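Local coordinates for protein FucU (Bifidobacterium longum subsp. infantis, PDB 3MVK) that probably interconverts the anomers of L-fucose and the pyranose and furanose forms of D-ribose, at residues G[25-30]-G[136-141]. Residues are numbered along the deposited sequence; the frame is centred on the assembly and turned at random.
Sequences QLVIAD and NLILQK. With GOL (glycerol), chain B.
Gln25 swings CG anti to its carbonyl carbon (chi1 -67°) and Gln140 swings CG anti to its backbone N (chi1 -174°), which brings two extended chains together on one sheet face. Gln25 NE2 donates to Gln140 OE1 at 2.8 Å, in the carbonyl plane, with the amides only 20° from coplanar. The outer amide atoms are also held, Gln25 OE1 by Gln118 and Gln140 NE2 by Asp66. A leucine in place of Gln25 would probably leave Gln140 OE1 and Gln118 without this amide partner. Ile138 CG2 lies 3.5 Å from Gln25 OE1, and Val27 shares that face. On the other face Leu26 and Leu139 run side by side, Leu26 CD1 to Leu139 CB 4.1 Å, while Ile28 CD1 meets Leu139 CD1 at 4.2 Å; helix 52-60 covers Ile28 and Leu139. Paired backbone bonds join Leu26 to Leu139 and Ile28 to Leu137; Ile28 N to Leu137 O is 2.7 Å. At the other end of the pair, a glycerol, probably from the crystallisation liquor, sits against Asp30 and Asn136: its O2 donates to Asp30 OD2 at 2.8 Å, and O1 lies close to both Asp30 OD1 and Asn136 OD1. The strands pair antiparallel as the middle two of the six-stranded mixed sheet of the RbsD/FucU fold, flanked by 124-128 and 73-76.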
ATOM      1  N   GLN G  25      13.587 -18.704  14.025  1.00 14.63           N
ATOM      2  CA  GLN G  25      14.105 -19.674  13.045  1.00 15.06           C
ATOM      3  C   GLN G  25      14.177 -19.090  11.638  1.00 15.19           C
ATOM      4  O   GLN G  25      13.356 -18.257  11.237  1.00 15.03           O
ATOM      5  CB  GLN G  25      13.235 -20.925  13.013  1.00 15.17           C
ATOM      6  CG  GLN G  25      13.325 -21.711  14.307  1.00 16.26           C
ATOM      7  CD  GLN G  25      12.431 -22.930  14.318  1.00 19.23           C
ATOM      8  OE1 GLN G  25      11.666 -23.162  13.388  1.00 20.51           O
ATOM      9  NE2 GLN G  25      12.505 -23.707  15.401  1.00 20.86           N
ATOM     10  N   LEU G  26      15.175 -19.535  10.881  1.00 15.08           N
ATOM     11  CA  LEU G  26      15.177 -19.278   9.464  1.00 14.89           C
ATOM     12  C   LEU G  26      15.364 -20.606   8.735  1.00 15.03           C
ATOM     13  O   LEU G  26      15.850 -21.589   9.313  1.00 15.57           O
ATOM     14  CB  LEU G  26      16.268 -18.265   9.079  1.00 16.20           C
ATOM     15  CG  LEU G  26      17.734 -18.651   9.317  1.00 17.92           C
ATOM     16  CD1 LEU G  26      18.240 -19.685   8.300  1.00 20.14           C
ATOM     17  CD2 LEU G  26      18.622 -17.419   9.277  1.00 19.98           C
ATOM     18  N   VAL G  27      14.986 -20.633   7.470  1.00 14.39           N
ATOM     19  CA  VAL G  27      15.120 -21.837   6.676  1.00 14.35           C
ATOM     20  C   VAL G  27      16.082 -21.562   5.528  1.00 13.98           C
ATOM     21  O   VAL G  27      15.904 -20.593   4.782  1.00 13.98           O
ATOM     22  CB  VAL G  27      13.774 -22.243   6.052  1.00 13.72           C
ATOM     23  CG1 VAL G  27      13.927 -23.506   5.188  1.00 14.33           C
ATOM     24  CG2 VAL G  27      12.706 -22.485   7.124  1.00 15.70           C
ATOM     25  N   ILE G  28      17.105 -22.401   5.389  1.00 13.70           N
ATOM     26  CA  ILE G  28      17.886 -22.417   4.144  1.00 13.82           C
ATOM     27  C   ILE G  28      17.187 -23.425   3.255  1.00 14.37           C
ATOM     28  O   ILE G  28      17.200 -24.630   3.552  1.00 15.01           O
ATOM     29  CB  ILE G  28      19.365 -22.831   4.392  1.00 12.83           C
ATOM     30  CG1 ILE G  28      20.005 -21.891   5.420  1.00 13.69           C
ATOM     31  CG2 ILE G  28      20.142 -22.853   3.050  1.00 15.40           C
ATOM     32  CD1 ILE G  28      21.392 -22.282   5.838  1.00 15.74           C
ATOM     33  N   ALA G  29      16.556 -22.934   2.197  1.00 13.43           N
ATOM     34  CA  ALA G  29      15.712 -23.759   1.327  1.00 12.82           C
ATOM     35  C   ALA G  29      16.554 -24.205   0.148  1.00 13.97           C
ATOM     36  O   ALA G  29      17.211 -23.386  -0.494  1.00 13.55           O
ATOM     37  CB  ALA G  29      14.494 -22.943   0.853  1.00 13.97           C
ATOM     38  N   ASP G  30      16.531 -25.506  -0.146  1.00 13.92           N
ATOM     39  CA  ASP G  30      17.205 -25.987  -1.351  1.00 14.89           C
ATOM     40  C   ASP G  30      16.446 -25.563  -2.627  1.00 14.77           C
ATOM     41  O   ASP G  30      15.359 -24.972  -2.556  1.00 14.46           O
ATOM     42  CB  ASP G  30      17.503 -27.517  -1.259  1.00 14.87           C
ATOM     43  CG  ASP G  30      16.248 -28.409  -1.321  1.00 17.37           C
ATOM     44  OD1 ASP G  30      15.204 -28.030  -1.919  1.00 17.36           O
ATOM     45  OD2 ASP G  30      16.343 -29.550  -0.799  1.00 16.34           O
ATOM     46  N   ASN G 136      17.493 -28.835   2.603  1.00 14.10           N
ATOM     47  CA  ASN G 136      16.835 -27.817   3.444  1.00 14.25           C
ATOM     48  C   ASN G 136      17.371 -27.851   4.841  1.00 14.62           C
ATOM     49  O   ASN G 136      17.662 -28.930   5.355  1.00 14.82           O
ATOM     50  CB  ASN G 136      15.336 -28.072   3.494  1.00 14.26           C
ATOM     51  CG  ASN G 136      14.760 -28.239   2.124  1.00 14.80           C
ATOM     52  OD1 ASN G 136      14.211 -29.298   1.774  1.00 18.28           O
ATOM     53  ND2 ASN G 136      14.880 -27.223   1.339  1.00 11.55           N
ATOM     54  N   LEU G 137      17.511 -26.693   5.470  1.00 13.90           N
ATOM     55  CA  LEU G 137      18.000 -26.669   6.840  1.00 14.22           C
ATOM     56  C   LEU G 137      17.345 -25.545   7.607  1.00 15.08           C
ATOM     57  O   LEU G 137      17.441 -24.383   7.199  1.00 17.49           O
ATOM     58  CB  LEU G 137      19.530 -26.533   6.857  1.00 13.97           C
ATOM     59  CG  LEU G 137      20.280 -26.740   8.178  1.00 16.00           C
ATOM     60  CD1 LEU G 137      20.247 -28.198   8.636  1.00 15.39           C
ATOM     61  CD2 LEU G 137      21.724 -26.259   8.045  1.00 17.27           C
ATOM     62  N   ILE G 138      16.655 -25.905   8.690  1.00 14.77           N
ATOM     63  CA  ILE G 138      16.106 -24.901   9.636  1.00 15.34           C
ATOM     64  C   ILE G 138      17.143 -24.609  10.706  1.00 15.18           C
ATOM     65  O   ILE G 138      17.715 -25.545  11.268  1.00 15.74           O
ATOM     66  CB  ILE G 138      14.801 -25.374  10.309  1.00 14.86           C
ATOM     67  CG1 ILE G 138      13.806 -25.907   9.252  1.00 16.70           C
ATOM     68  CG2 ILE G 138      14.171 -24.215  11.139  1.00 16.57           C
ATOM     69  CD1 ILE G 138      12.429 -26.401   9.816  1.00 17.73           C
ATOM     70  N   LEU G 139      17.391 -23.325  10.987  1.00 14.04           N
ATOM     71  CA  LEU G 139      18.350 -22.913  12.019  1.00 14.52           C
ATOM     72  C   LEU G 139      17.617 -22.092  13.065  1.00 14.45           C
ATOM     73  O   LEU G 139      16.817 -21.225  12.695  1.00 15.41           O
ATOM     74  CB  LEU G 139      19.440 -22.038  11.425  1.00 15.00           C
ATOM     75  CG  LEU G 139      20.358 -22.675  10.377  1.00 15.02           C
ATOM     76  CD1 LEU G 139      21.405 -21.653   9.988  1.00 18.44           C
ATOM     77  CD2 LEU G 139      21.023 -23.918  10.979  1.00 17.86           C
ATOM     78  N   GLN G 140      17.860 -22.377  14.344  1.00 15.23           N
ATOM     79  CA  GLN G 140      17.244 -21.617  15.437  1.00 15.20           C
ATOM     80  C   GLN G 140      18.290 -20.758  16.136  1.00 15.21           C
ATOM     81  O   GLN G 140      19.352 -21.250  16.538  1.00 15.26           O
ATOM     82  CB  GLN G 140      16.610 -22.557  16.466  1.00 15.78           C
ATOM     83  CG  GLN G 140      15.834 -21.809  17.547  1.00 14.52           C
ATOM     84  CD  GLN G 140      14.947 -22.742  18.332  1.00 17.16           C
ATOM     85  OE1 GLN G 140      14.039 -23.367  17.772  1.00 18.74           O
ATOM     86  NE2 GLN G 140      15.193 -22.842  19.639  1.00 18.77           N
ATOM     87  N   LYS G 141      17.975 -19.478  16.323  1.00 14.72           N
ATOM     88  CA  LYS G 141      18.963 -18.540  16.836  1.00 15.42           C
ATOM     89  C   LYS G 141      19.114 -18.626  18.343  1.00 15.56           C
ATOM     90  O   LYS G 141      18.134 -18.751  19.074  1.00 15.95           O
ATOM     91  CB  LYS G 141      18.615 -17.105  16.435  1.00 14.71           C
ATOM     92  CG  LYS G 141      19.752 -16.106  16.737  1.00 15.65           C
ATOM     93  CD  LYS G 141      19.396 -14.727  16.162  1.00 16.06           C
ATOM     94  CE  LYS G 141      20.522 -13.745  16.376  1.00 17.23           C
ATOM     95  NZ  LYS G 141      20.256 -12.358  15.868  1.00 18.23           N
TER
HETATM   96  C1  GOL B 151      12.458 -30.436  -1.595  1.00 25.95           C
HETATM   97  O1  GOL B 151      13.077 -29.341  -0.948  1.00 20.20           O
HETATM   98  C2  GOL B 151      13.285 -31.677  -1.289  1.00 25.90           C
HETATM   99  O2  GOL B 151      14.584 -31.528  -1.823  1.00 25.60           O
HETATM  100  C3  GOL B 151      12.585 -32.926  -1.834  1.00 25.64           C
HETATM  101  O3  GOL B 151      12.463 -32.823  -3.236  1.00 27.76           O